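Local coordinates for 2-hydroxyhepta-2,4-diene-1,7-dioate isomerase (Mycobacterium abscessus, PDB 3RR6), which probably acts as a metal-dependent isomerase or hydrolase of the fumarylacetoacetate hydrolase family, although its function has not been firmly established, at residues A[60-65]-A[172-177]; A[68-73]-A[89-94]; A[118-123]-A[147-152]; A[126-131]-A[223-228]; A[177-182]-A[251-256]. All blocks are in the same frame, centred on the assembly; numbering follows the deposited sequence. Where two conformers were deposited one is given.

Contact 1: A[60-65]-A[172-177]. With EDO (1,2-ethanediol), chain P.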
# COMPACT_ATOMS: atom_id res chain seq x y z
N ALA A 60 -3.65 5.34 -8.91
CA ALA A 60 -3.80 4.43 -7.77
C ALA A 60 -4.70 3.29 -8.21
O ALA A 60 -5.68 3.52 -8.93
CB ALA A 60 -4.41 5.14 -6.57
N PRO A 61 -4.37 2.05 -7.82
CA PRO A 61 -5.02 0.89 -8.48
C PRO A 61 -6.43 0.53 -8.03
O PRO A 61 -7.04 -0.38 -8.61
CB PRO A 61 -4.06 -0.26 -8.16
CG PRO A 61 -3.39 0.15 -6.90
CD PRO A 61 -3.19 1.63 -7.05
N ILE A 62 -6.95 1.21 -7.02
CA ILE A 62 -8.26 0.88 -6.46
C ILE A 62 -8.87 2.12 -5.82
O ILE A 62 -8.14 3.02 -5.40
CB ILE A 62 -8.12 -0.27 -5.43
CG1 ILE A 62 -9.43 -1.02 -5.24
CG2 ILE A 62 -7.58 0.25 -4.11
CD1 ILE A 62 -9.67 -2.08 -6.27
N LEU A 63 -10.19 2.17 -5.79
CA LEU A 63 -10.93 3.18 -5.05
C LEU A 63 -11.27 2.60 -3.68
O LEU A 63 -12.15 1.74 -3.56
CB LEU A 63 -12.20 3.55 -5.81
CG LEU A 63 -11.97 4.13 -7.21
CD1 LEU A 63 -13.33 4.40 -7.89
CD2 LEU A 63 -11.13 5.38 -7.12
N ALA A 64 -10.50 3.01 -2.66
CA ALA A 64 -10.65 2.50 -1.30
C ALA A 64 -11.56 3.37 -0.47
O ALA A 64 -11.45 4.60 -0.53
CB ALA A 64 -9.26 2.44 -0.61
N SER A 65 -12.45 2.77 0.30
CA SER A 65 -13.29 3.55 1.22
C SER A 65 -12.47 4.05 2.41
O SER A 65 -12.72 5.14 2.91
CB SER A 65 -14.54 2.79 1.66
OG SER A 65 -14.31 1.98 2.79
N CYS A 172 -0.44 8.92 1.08
CA CYS A 172 -0.57 7.47 0.83
C CYS A 172 -0.37 7.08 -0.64
O CYS A 172 -1.31 6.65 -1.32
CB CYS A 172 -1.93 6.95 1.33
SG CYS A 172 -1.92 5.15 1.57
N PRO A 173 0.88 7.19 -1.13
CA PRO A 173 1.18 6.53 -2.40
C PRO A 173 0.75 5.07 -2.39
O PRO A 173 0.99 4.35 -1.40
CB PRO A 173 2.70 6.65 -2.51
CG PRO A 173 3.04 7.88 -1.71
CD PRO A 173 2.05 7.92 -0.59
N LEU A 174 0.12 4.65 -3.48
CA LEU A 174 -0.40 3.30 -3.64
C LEU A 174 -0.23 2.87 -5.09
O LEU A 174 -0.59 3.61 -6.01
CB LEU A 174 -1.87 3.29 -3.24
CG LEU A 174 -2.52 1.94 -2.97
CD1 LEU A 174 -1.98 1.31 -1.68
CD2 LEU A 174 -4.04 2.10 -2.90
N GLY A 175 0.28 1.66 -5.31
CA GLY A 175 0.48 1.16 -6.67
C GLY A 175 1.69 0.26 -6.78
O GLY A 175 2.28 -0.10 -5.76
N PRO A 176 2.10 -0.09 -8.01
CA PRO A 176 1.56 0.37 -9.31
C PRO A 176 0.32 -0.39 -9.79
O PRO A 176 -0.38 0.07 -10.69
CB PRO A 176 2.72 0.11 -10.26
CG PRO A 176 3.40 -1.06 -9.67
CD PRO A 176 3.34 -0.86 -8.19
N TRP A 177 0.07 -1.54 -9.18
CA TRP A 177 -1.03 -2.43 -9.55
C TRP A 177 -1.20 -3.45 -8.46
O TRP A 177 -0.34 -3.58 -7.58
CB TRP A 177 -0.77 -3.13 -10.90
CG TRP A 177 0.63 -3.64 -11.08
CD1 TRP A 177 1.25 -4.61 -10.34
CD2 TRP A 177 1.58 -3.21 -12.06
NE1 TRP A 177 2.54 -4.79 -10.79
CE2 TRP A 177 2.76 -3.95 -11.85
CE3 TRP A 177 1.54 -2.26 -13.09
CZ2 TRP A 177 3.91 -3.77 -12.63
CZ3 TRP A 177 2.69 -2.09 -13.88
CH2 TRP A 177 3.85 -2.84 -13.64
C1 EDO P . -11.70 -0.28 -8.56
O1 EDO P . -12.03 0.30 -7.28
C2 EDO P . -12.59 -1.48 -8.83
O2 EDO P . -13.71 -1.09 -9.64
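The loop leading from strand 57-58 to strand 67-70 lies across the bend of strand 172-179, with P61 pressed against L174 and G175. No hydrogen bond joins the two segments, and P61 and L174 make most of the contact. The proline CD is 3.4 Å from L174 O and 3.7 Å from G175 CA, where glycine presents bare backbone to the ring. On another corner of the ring, P61 CB reaches W177 CA at 4.0 Å. In the conformer modelled here, L174 turns its CG away from its own backbone N (chi1 -164°) and meets the loop twice more, through CG against P61 CD and through CD2, 4.2 Å from I62 CG2; the I62 and L174 side chains cross obliquely. This packing is buried in the beta-rich core of the fumarylacetoacetate hydrolase fold, and I99, T145 and V228 from three other strands close round L174. Beyond G175 a cis peptide bond precedes P176 and the chain turns a corner. P176 CG then lies 3.6 Å above the plane of the W177 ring, over its centre, while the indole NE1 is taken up by I253 O. The other branch of I62 leads away from L174 to a bound 1,2-ethanediol, probably from the crystallisation liquor. Next to it, L63 N donates an almost straight hydrogen bond (170°) to O1 of the diol, 3.0 Å long.

Contact 2: A[68-73]-A[89-94]; sequences VAMGKN and PVIFIK
A69 and F92 form the hydrogen-bonded pair of a short antiparallel ladder, with A69 N 2.8 Å from F92 O and F92 N 3.0 Å from A69 O. A third backbone bond, from G71 N to V90 O at 2.9 Å, carries the pairing past the end of strand 68-70, and a water accepting from V90 N and donating to G71 O extends it by one more link. V68 with I93 and M70 with I91 are the non-hydrogen-bonded pairs; between the rungs, I91 CA also directs its hydrogen at A69 O.

The aromatic contact belongs to the face carrying A69 and F92. F92 holds its CG between the backbone N and the carbonyl carbon (chi1 44°), which folds the ring back over the partner strand. A69 O lies 3.6 Å above one ring face, offset toward the rim, and A69 CB approaches F92 CE2 to a close 3.2 Å.

Apolar packing fills the other face. M70, bent at chi2 and chi3, runs alongside P89, with its CE 3.8 Å from P89 CB and its SD 4.0 Å from I91 CG2. V68 CG1 leans on I91 CB at a slant.

Helix 210-220 backs this apolar face, V217 touching V68 and W216 touching P89 and I91. Strand 228-230 runs parallel to strand 67-70 and pairs with it, and W162 brings its ring steeply against that of F92.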
# COMPACT_ATOMS: atom_id res chain seq x y z
N VAL A 68 -6.50 1.33 6.37
CA VAL A 68 -6.13 1.00 7.73
C VAL A 68 -4.65 0.63 7.67
O VAL A 68 -4.19 0.10 6.66
CB VAL A 68 -6.98 -0.18 8.27
CG1 VAL A 68 -6.66 -0.47 9.74
CG2 VAL A 68 -8.47 0.13 8.11
N ALA A 69 -3.90 0.97 8.71
CA ALA A 69 -2.47 0.72 8.72
C ALA A 69 -2.00 0.20 10.06
O ALA A 69 -2.54 0.56 11.11
CB ALA A 69 -1.70 1.99 8.35
N MET A 70 -1.02 -0.69 10.00
CA MET A 70 -0.34 -1.21 11.19
C MET A 70 0.83 -0.32 11.58
O MET A 70 1.55 0.18 10.73
CB MET A 70 0.22 -2.60 10.88
CG MET A 70 -0.82 -3.68 10.66
SD MET A 70 -1.54 -4.30 12.18
CE MET A 70 -0.09 -5.13 12.87
N GLY A 71 1.05 -0.17 12.88
CA GLY A 71 2.33 0.39 13.34
C GLY A 71 3.43 -0.65 13.18
O GLY A 71 3.17 -1.82 13.33
N LYS A 72 4.65 -0.21 12.86
CA LYS A 72 5.83 -1.08 12.94
C LYS A 72 5.62 -2.49 12.33
O LYS A 72 5.53 -2.60 11.11
CB LYS A 72 6.31 -1.12 14.40
CG LYS A 72 6.64 0.28 14.94
CD LYS A 72 7.10 0.26 16.39
CE LYS A 72 7.34 1.67 16.90
NZ LYS A 72 6.09 2.47 16.91
N ASN A 73 5.57 -3.54 13.16
CA ASN A 73 5.17 -4.91 12.74
C ASN A 73 6.22 -5.79 12.04
O ASN A 73 5.87 -6.81 11.45
CB ASN A 73 3.88 -4.91 11.89
CG ASN A 73 3.18 -6.27 11.89
OD1 ASN A 73 3.17 -6.97 12.90
ND2 ASN A 73 2.58 -6.63 10.74
N PRO A 89 -1.45 -5.75 17.94
CA PRO A 89 -1.41 -4.75 16.87
C PRO A 89 -1.86 -3.35 17.30
O PRO A 89 -2.77 -3.22 18.13
CB PRO A 89 -2.39 -5.30 15.84
CG PRO A 89 -2.38 -6.76 16.08
CD PRO A 89 -2.26 -6.91 17.55
N VAL A 90 -1.21 -2.33 16.73
CA VAL A 90 -1.63 -0.95 16.89
C VAL A 90 -2.06 -0.46 15.51
O VAL A 90 -1.24 -0.42 14.60
CB VAL A 90 -0.48 -0.06 17.41
CG1 VAL A 90 -0.89 1.40 17.42
CG2 VAL A 90 -0.05 -0.50 18.80
N ILE A 91 -3.34 -0.13 15.35
CA ILE A 91 -3.83 0.28 14.02
C ILE A 91 -4.22 1.74 14.00
O ILE A 91 -4.49 2.34 15.04
CB ILE A 91 -5.02 -0.59 13.54
CG1 ILE A 91 -6.23 -0.44 14.46
CG2 ILE A 91 -4.58 -2.05 13.45
CD1 ILE A 91 -7.52 -1.08 13.93
N PHE A 92 -4.23 2.31 12.80
CA PHE A 92 -4.73 3.67 12.61
C PHE A 92 -5.30 3.77 11.21
O PHE A 92 -5.18 2.83 10.42
CB PHE A 92 -3.64 4.70 12.83
CG PHE A 92 -2.34 4.34 12.20
CD1 PHE A 92 -1.43 3.55 12.90
CD2 PHE A 92 -2.04 4.75 10.92
CE1 PHE A 92 -0.24 3.18 12.33
CE2 PHE A 92 -0.83 4.38 10.34
CZ PHE A 92 0.06 3.59 11.05
N ILE A 93 -5.99 4.87 10.94
CA ILE A 93 -6.63 5.07 9.65
C ILE A 93 -6.04 6.27 8.93
O ILE A 93 -5.79 7.31 9.54
CB ILE A 93 -8.14 5.25 9.79
CG1 ILE A 93 -8.78 3.92 10.15
CG2 ILE A 93 -8.77 5.79 8.49
CD1 ILE A 93 -10.20 4.04 10.68
N LYS A 94 -5.81 6.09 7.64
CA LYS A 94 -5.48 7.17 6.73
C LYS A 94 -6.72 7.41 5.87
O LYS A 94 -7.34 6.47 5.41
CB LYS A 94 -4.27 6.82 5.88
CG LYS A 94 -2.97 6.70 6.70
CD LYS A 94 -1.83 6.03 5.92
CE LYS A 94 -1.16 6.92 4.90
NZ LYS A 94 -0.12 7.86 5.48
O HOH W 1 1.39 -2.88 15.42

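Contact 3: A[118-123]-A[147-152]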
# COMPACT_ATOMS: atom_id res chain seq x y z
N GLU A 118 7.77 5.38 4.69
CA GLU A 118 7.52 4.09 5.33
C GLU A 118 7.00 3.12 4.28
O GLU A 118 5.80 3.08 3.99
CB GLU A 118 6.53 4.23 6.50
CG GLU A 118 7.04 5.16 7.61
CD GLU A 118 6.18 5.25 8.85
OE1 GLU A 118 5.18 4.52 8.96
OE2 GLU A 118 6.51 6.10 9.72
N GLY A 119 7.90 2.35 3.67
CA GLY A 119 7.49 1.42 2.62
C GLY A 119 6.76 0.23 3.20
O GLY A 119 7.20 -0.32 4.20
N GLU A 120 5.65 -0.17 2.58
CA GLU A 120 4.79 -1.24 3.13
C GLU A 120 4.15 -2.10 2.05
O GLU A 120 3.82 -1.64 0.97
CB GLU A 120 3.67 -0.64 4.00
CG GLU A 120 4.16 0.48 4.91
CD GLU A 120 3.43 0.66 6.21
OE1 GLU A 120 2.42 -0.03 6.46
OE2 GLU A 120 3.92 1.46 7.03
N LEU A 121 3.96 -3.38 2.38
CA LEU A 121 3.05 -4.25 1.64
C LEU A 121 1.62 -3.87 1.96
O LEU A 121 1.26 -3.72 3.13
CB LEU A 121 3.29 -5.72 2.02
CG LEU A 121 2.33 -6.73 1.38
CD1 LEU A 121 2.64 -6.89 -0.10
CD2 LEU A 121 2.41 -8.09 2.10
N ALA A 122 0.80 -3.70 0.92
CA ALA A 122 -0.61 -3.32 1.06
C ALA A 122 -1.54 -4.47 0.69
O ALA A 122 -1.45 -5.02 -0.40
CB ALA A 122 -0.92 -2.10 0.18
N ILE A 123 -2.43 -4.81 1.61
CA ILE A 123 -3.52 -5.77 1.36
C ILE A 123 -4.70 -5.01 0.76
O ILE A 123 -5.08 -3.96 1.27
CB ILE A 123 -4.00 -6.38 2.69
CG1 ILE A 123 -2.88 -7.12 3.42
CG2 ILE A 123 -5.20 -7.32 2.47
CD1 ILE A 123 -3.21 -7.35 4.89
N GLY A 147 2.45 0.26 -0.76
CA GLY A 147 2.09 1.55 -0.18
C GLY A 147 3.29 2.25 0.43
O GLY A 147 4.33 1.64 0.66
N ASN A 148 3.12 3.54 0.69
CA ASN A 148 4.11 4.35 1.41
C ASN A 148 3.35 5.13 2.47
O ASN A 148 2.58 6.03 2.15
CB ASN A 148 4.83 5.26 0.41
CG ASN A 148 6.08 5.93 0.96
OD1 ASN A 148 6.31 5.97 2.17
ND2 ASN A 148 6.88 6.51 0.06
N ASP A 149 3.51 4.76 3.74
CA ASP A 149 2.81 5.41 4.85
C ASP A 149 3.58 6.67 5.23
O ASP A 149 4.28 6.71 6.25
CB ASP A 149 2.65 4.46 6.04
CG ASP A 149 1.87 5.06 7.22
OD1 ASP A 149 1.30 6.17 7.11
OD2 ASP A 149 1.82 4.41 8.29
N VAL A 150 3.45 7.69 4.40
CA VAL A 150 4.18 8.94 4.60
C VAL A 150 3.67 9.61 5.88
O VAL A 150 2.46 9.66 6.13
CB VAL A 150 4.05 9.89 3.39
CG1 VAL A 150 4.86 11.18 3.61
CG2 VAL A 150 4.50 9.20 2.08
N SER A 151 4.60 10.10 6.70
CA SER A 151 4.28 10.53 8.06
C SER A 151 5.04 11.79 8.46
O SER A 151 6.28 11.82 8.37
CB SER A 151 4.66 9.42 9.06
OG SER A 151 4.05 8.18 8.72
N ALA A 152 4.32 12.81 8.93
CA ALA A 152 4.94 14.01 9.50
C ALA A 152 5.26 13.76 10.98
O ALA A 152 4.38 13.86 11.85
CB ALA A 152 4.03 15.23 9.33
O HOH W 2 2.73 2.11 9.14
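E118, E120 and D149 bring three carboxylates together where strands 115-125 and 141-152 pair antiparallel, an acidic cluster consistent with the metal site that the fumarylacetoacetate hydrolase family builds from two glutamates and an aspartate. E118 and D149 run side by side and point the same way, their carboxylate planes 73° apart, with E118 OE1 3.4 Å from D149 OD2. E120 comes in at a slant from its own strand, its plane turned against that of D149 by about the same amount. Its OE2 lies 3.4 Å from D149 CB and 3.8 Å from D149 OD2. D149 reaches in because its CG stands opposite the backbone N (chi1 -178°). A water sits 2.5 Å from E120 OE2 and 2.6 Å from D149 OD2; it cannot serve every neighbouring acceptor at once, so which bonds it donates is not settled. Two lysines reach the cluster: K94 forms a salt bridge to D149 OD1 and K166 one to D149 OD2, while E120 OE1 accepts from G232 N.

Backbone pairing sets the two strands in register. E120 and G147 exchange two hydrogen bonds, and D149 N donates to E118 O at 2.9 Å. N148 turns its amide to the other face of the sheet, where OD1 accepts from E118 N at 3.0 Å. D149 is the centre of an inverse gamma turn, and E118 CB and CG pack against D149 O. S151 OG, also hydrogen-bonded by K166 NZ, donates to that same D149 O at 2.9 Å, the hydroxyl standing above the carbonyl plane, 43° out of it.

Contact 4: A[126-131]-A[223-228]. With EDO (1,2-ethanediol), chain I.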
# COMPACT_ATOMS: atom_id res chain seq x y z
N GLY A 126 -11.27 -7.77 -1.03
CA GLY A 126 -12.09 -8.07 -2.20
C GLY A 126 -13.55 -8.42 -1.94
O GLY A 126 -14.31 -8.55 -2.89
N ARG A 127 -13.93 -8.58 -0.67
CA ARG A 127 -15.29 -8.93 -0.28
C ARG A 127 -15.68 -8.15 0.96
O ARG A 127 -14.83 -7.83 1.78
CB ARG A 127 -15.37 -10.42 0.05
CG ARG A 127 -14.99 -11.35 -1.07
CD ARG A 127 -15.28 -12.78 -0.69
NE ARG A 127 -15.14 -13.68 -1.83
CZ ARG A 127 -15.48 -14.97 -1.81
NH1 ARG A 127 -15.99 -15.50 -0.70
NH2 ARG A 127 -15.32 -15.72 -2.89
N PRO A 128 -16.98 -7.82 1.10
CA PRO A 128 -17.40 -7.25 2.37
C PRO A 128 -17.27 -8.30 3.47
O PRO A 128 -17.68 -9.45 3.28
CB PRO A 128 -18.87 -6.87 2.14
CG PRO A 128 -19.30 -7.62 1.00
CD PRO A 128 -18.11 -8.04 0.19
N CYS A 129 -16.67 -7.93 4.60
CA CYS A 129 -16.37 -8.92 5.62
C CYS A 129 -16.20 -8.32 7.01
O CYS A 129 -15.94 -7.14 7.15
CB CYS A 129 -15.13 -9.75 5.24
SG CYS A 129 -13.60 -8.82 5.00
N LYS A 130 -16.39 -9.17 8.01
CA LYS A 130 -16.36 -8.82 9.42
C LYS A 130 -16.06 -10.10 10.21
O LYS A 130 -16.54 -11.18 9.85
CB LYS A 130 -17.70 -8.24 9.85
CG LYS A 130 -17.80 -7.78 11.30
CD LYS A 130 -17.05 -6.48 11.53
CE LYS A 130 -16.95 -6.17 13.01
NZ LYS A 130 -18.26 -5.88 13.62
N ASP A 131 -15.28 -9.98 11.28
CA ASP A 131 -14.97 -11.14 12.14
C ASP A 131 -14.38 -12.31 11.35
O ASP A 131 -14.77 -13.48 11.53
CB ASP A 131 -16.22 -11.60 12.90
CG ASP A 131 -16.76 -10.56 13.84
OD1 ASP A 131 -15.96 -9.81 14.43
OD2 ASP A 131 -18.00 -10.49 14.00
N LEU A 223 -14.99 -4.41 6.78
CA LEU A 223 -14.14 -4.08 5.65
C LEU A 223 -14.97 -4.22 4.37
O LEU A 223 -15.80 -5.12 4.25
CB LEU A 223 -12.93 -4.99 5.61
CG LEU A 223 -11.95 -4.82 6.78
CD1 LEU A 223 -10.92 -5.94 6.80
CD2 LEU A 223 -11.27 -3.44 6.70
N LEU A 224 -14.75 -3.30 3.44
CA LEU A 224 -15.50 -3.27 2.18
C LEU A 224 -14.55 -3.59 1.02
O LEU A 224 -13.35 -3.35 1.12
CB LEU A 224 -16.12 -1.89 2.00
CG LEU A 224 -17.07 -1.47 3.13
CD1 LEU A 224 -17.50 -0.01 2.98
CD2 LEU A 224 -18.27 -2.42 3.20
N PRO A 225 -15.09 -4.12 -0.09
CA PRO A 225 -14.23 -4.34 -1.25
C PRO A 225 -13.55 -3.05 -1.67
O PRO A 225 -14.20 -2.01 -1.80
CB PRO A 225 -15.21 -4.82 -2.33
CG PRO A 225 -16.33 -5.40 -1.57
CD PRO A 225 -16.47 -4.55 -0.35
N GLY A 226 -12.24 -3.14 -1.86
CA GLY A 226 -11.42 -2.01 -2.19
C GLY A 226 -10.67 -1.40 -1.02
O GLY A 226 -9.72 -0.65 -1.23
N ASP A 227 -11.09 -1.70 0.21
CA ASP A 227 -10.35 -1.21 1.37
C ASP A 227 -8.91 -1.71 1.34
O ASP A 227 -8.62 -2.81 0.88
CB ASP A 227 -11.02 -1.62 2.68
CG ASP A 227 -12.25 -0.79 3.01
OD1 ASP A 227 -12.53 0.21 2.30
OD2 ASP A 227 -12.94 -1.15 3.99
N VAL A 228 -8.02 -0.88 1.87
CA VAL A 228 -6.59 -1.17 1.89
C VAL A 228 -6.13 -1.30 3.33
O VAL A 228 -6.50 -0.48 4.17
CB VAL A 228 -5.82 -0.06 1.18
CG1 VAL A 228 -4.31 -0.23 1.36
CG2 VAL A 228 -6.17 -0.02 -0.30
C1 EDO I . -17.43 -12.23 6.71
O1 EDO I . -18.32 -11.34 7.40
C2 EDO I . -16.33 -12.79 7.59
O2 EDO I . -16.81 -13.59 8.70
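L223 O is met by two groups of the facing loop: C129 N donates to it at 3.0 Å, and the CA-H of P128 points at it with P128 CA 3.3 Å away. The return bond, from L223 N to C129 O, is 2.9 Å long and almost straight (174°), completing a single antiparallel bridge between the loops. C129 holds SG between its backbone N and carbonyl carbon (chi1 60°), and the sulfur rests 3.9 Å from L223 CB. Further along, two proline rings meet at a slant, P128 CD against P225 CG at 3.6 Å, and P225 CB settles on G126 O. A 1,2-ethanediol modelled beside K130 is of doubtful placement.

L223 itself packs inward on V217 and S218 of helix 210-220 and on I125 of strand 115-125. D227 OD2 takes L224 N at 2.9 Å from above the carboxylate plane and also forms a salt bridge with K66, while its OD1 accepts from S65 OG. D227 N bonds to L224 O as well, and G226 has the positive phi of the third position in a type II beta turn, which here leads the chain from helix 210-220 into strand 228-230.

Contact 5: A[177-182]-A[251-256]. With EDO (1,2-ethanediol), chain C.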
# COMPACT_ATOMS: atom_id res chain seq x y z
N TRP A 177 0.07 -1.54 -9.18
CA TRP A 177 -1.03 -2.43 -9.55
C TRP A 177 -1.20 -3.45 -8.46
O TRP A 177 -0.34 -3.58 -7.58
CB TRP A 177 -0.77 -3.13 -10.90
CG TRP A 177 0.63 -3.64 -11.08
CD1 TRP A 177 1.25 -4.61 -10.34
CD2 TRP A 177 1.58 -3.21 -12.06
NE1 TRP A 177 2.54 -4.79 -10.79
CE2 TRP A 177 2.76 -3.95 -11.85
CE3 TRP A 177 1.54 -2.26 -13.09
CZ2 TRP A 177 3.91 -3.77 -12.63
CZ3 TRP A 177 2.69 -2.09 -13.88
CH2 TRP A 177 3.85 -2.84 -13.64
N ILE A 178 -2.29 -4.20 -8.53
CA ILE A 178 -2.64 -5.21 -7.54
C ILE A 178 -2.40 -6.59 -8.13
O ILE A 178 -2.97 -6.91 -9.17
CB ILE A 178 -4.11 -5.06 -7.14
CG1 ILE A 178 -4.33 -3.72 -6.44
CG2 ILE A 178 -4.56 -6.21 -6.22
CD1 ILE A 178 -5.79 -3.26 -6.43
N VAL A 179 -1.58 -7.40 -7.47
CA VAL A 179 -1.28 -8.76 -7.95
C VAL A 179 -2.18 -9.74 -7.22
O VAL A 179 -2.17 -9.79 -5.99
CB VAL A 179 0.20 -9.12 -7.74
CG1 VAL A 179 0.51 -10.51 -8.30
CG2 VAL A 179 1.09 -8.07 -8.40
N THR A 180 -2.97 -10.51 -7.97
CA THR A 180 -4.00 -11.34 -7.36
C THR A 180 -3.58 -12.78 -7.06
O THR A 180 -4.31 -13.46 -6.34
CB THR A 180 -5.23 -11.43 -8.25
OG1 THR A 180 -4.87 -12.10 -9.47
CG2 THR A 180 -5.80 -10.05 -8.53
N ASP A 181 -2.46 -13.24 -7.59
CA ASP A 181 -2.05 -14.65 -7.40
C ASP A 181 -0.76 -14.80 -6.57
O ASP A 181 -0.04 -15.80 -6.69
CB ASP A 181 -1.94 -15.37 -8.75
CG ASP A 181 -0.98 -14.69 -9.73
OD1 ASP A 181 -0.62 -13.50 -9.56
OD2 ASP A 181 -0.58 -15.36 -10.72
N LEU A 182 -0.53 -13.84 -5.68
CA LEU A 182 0.74 -13.69 -4.98
C LEU A 182 0.67 -14.22 -3.54
O LEU A 182 -0.26 -13.91 -2.80
CB LEU A 182 1.13 -12.21 -4.96
CG LEU A 182 2.49 -11.84 -4.37
CD1 LEU A 182 3.60 -12.49 -5.16
CD2 LEU A 182 2.64 -10.31 -4.32
N GLU A 251 9.11 -7.60 -4.11
CA GLU A 251 9.27 -8.81 -4.89
C GLU A 251 7.91 -9.36 -5.33
O GLU A 251 6.99 -9.51 -4.51
CB GLU A 251 10.01 -9.86 -4.04
CG GLU A 251 10.28 -11.17 -4.73
CD GLU A 251 11.01 -12.16 -3.85
OE1 GLU A 251 11.33 -11.83 -2.68
OE2 GLU A 251 11.28 -13.29 -4.34
N GLY A 252 7.78 -9.62 -6.63
CA GLY A 252 6.55 -10.18 -7.19
C GLY A 252 5.48 -9.16 -7.52
O GLY A 252 4.43 -9.53 -8.07
N ILE A 253 5.72 -7.90 -7.20
CA ILE A 253 4.77 -6.83 -7.51
C ILE A 253 5.40 -5.84 -8.49
O ILE A 253 4.94 -5.71 -9.63
CB ILE A 253 4.26 -6.11 -6.24
CG1 ILE A 253 3.62 -7.11 -5.27
CG2 ILE A 253 3.25 -5.02 -6.63
CD1 ILE A 253 3.10 -6.51 -3.97
N GLY A 254 6.44 -5.14 -8.07
CA GLY A 254 7.04 -4.08 -8.89
C GLY A 254 7.56 -2.95 -8.03
O GLY A 254 7.98 -3.18 -6.90
N THR A 255 7.55 -1.74 -8.59
CA THR A 255 8.09 -0.56 -7.91
C THR A 255 7.06 0.57 -7.93
O THR A 255 6.46 0.88 -8.97
CB THR A 255 9.40 -0.08 -8.57
OG1 THR A 255 10.39 -1.11 -8.47
CG2 THR A 255 9.93 1.21 -7.90
N LEU A 256 6.87 1.18 -6.76
CA LEU A 256 6.06 2.38 -6.59
C LEU A 256 7.00 3.54 -6.34
O LEU A 256 7.67 3.59 -5.32
CB LEU A 256 5.14 2.19 -5.37
CG LEU A 256 4.32 3.39 -4.89
CD1 LEU A 256 3.33 3.85 -5.97
CD2 LEU A 256 3.60 3.05 -3.58
C1 EDO C . 6.14 -0.81 -11.71
O1 EDO C . 7.13 -1.79 -11.42
C2 EDO C . 6.57 0.13 -12.82
O2 EDO C . 5.47 0.99 -13.15
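W177 and I253 share the one hydrogen bond of this contact: the indole NE1 donates to I253 O over 2.8 Å. The oxygen sits at the ring edge, tilted a little out of its plane, while the nitrogen approaches from above the carbonyl plane, 38° out of it. Beside this bond, L182 and I253 cross at about a right angle, and L182 CD2 presses on I253 CG1 at 3.5 Å, tighter than usual for two carbons. V179 adds its CG2, 3.7 Å from G252 O and 4.1 Å from I253 CG2.

W177 carries CG between its backbone N and carbonyl carbon (chi1 43°), which swings the indole toward the 251-256 segment, and R6 makes a cation-pi contact with the ring. Across from it, G252 takes a positive phi next to L182. I253 and G254 then both face I250 in a classic beta bulge, consistent with the I253 carbonyl being turned to the indole. Past the bulge T255 N donates to O1 of a bound 1,2-ethanediol at 2.9 Å, and the C1 of that molecule lies 3.6 Å from W177 CH2.

I253 also packs on Y144 and I146 of strand 141-152 and on L121 of strand 115-125. The contact thus brings the end of strand 172-179, which pairs with strands 6-12 and 141-152, against the connection, with its classic bulge, between antiparallel strands 245-250 and 254-261 of the five-stranded mixed sheet.

From the N terminus, the loop at 60-65 opens contact 1, which closes at 172-177. Inside this long loop contact 2 closes first, followed by contact 3, itself separate from contact 2 along the chain; K94 bridges the two in space through D149. Contact 4 opens at 126-131, between the halves of contact 3, and closes at 223-228, so it crosses contacts 1 and 3. Contact 5 starts at W177, where contact 1 ends, and crosses contact 4 by closing at 251-256. S65 and D227 link contacts 1 and 4. The five tie together the loop after strand 57-58, the central strands, helix 210-220 and the five-stranded sheet that holds strand 254-261.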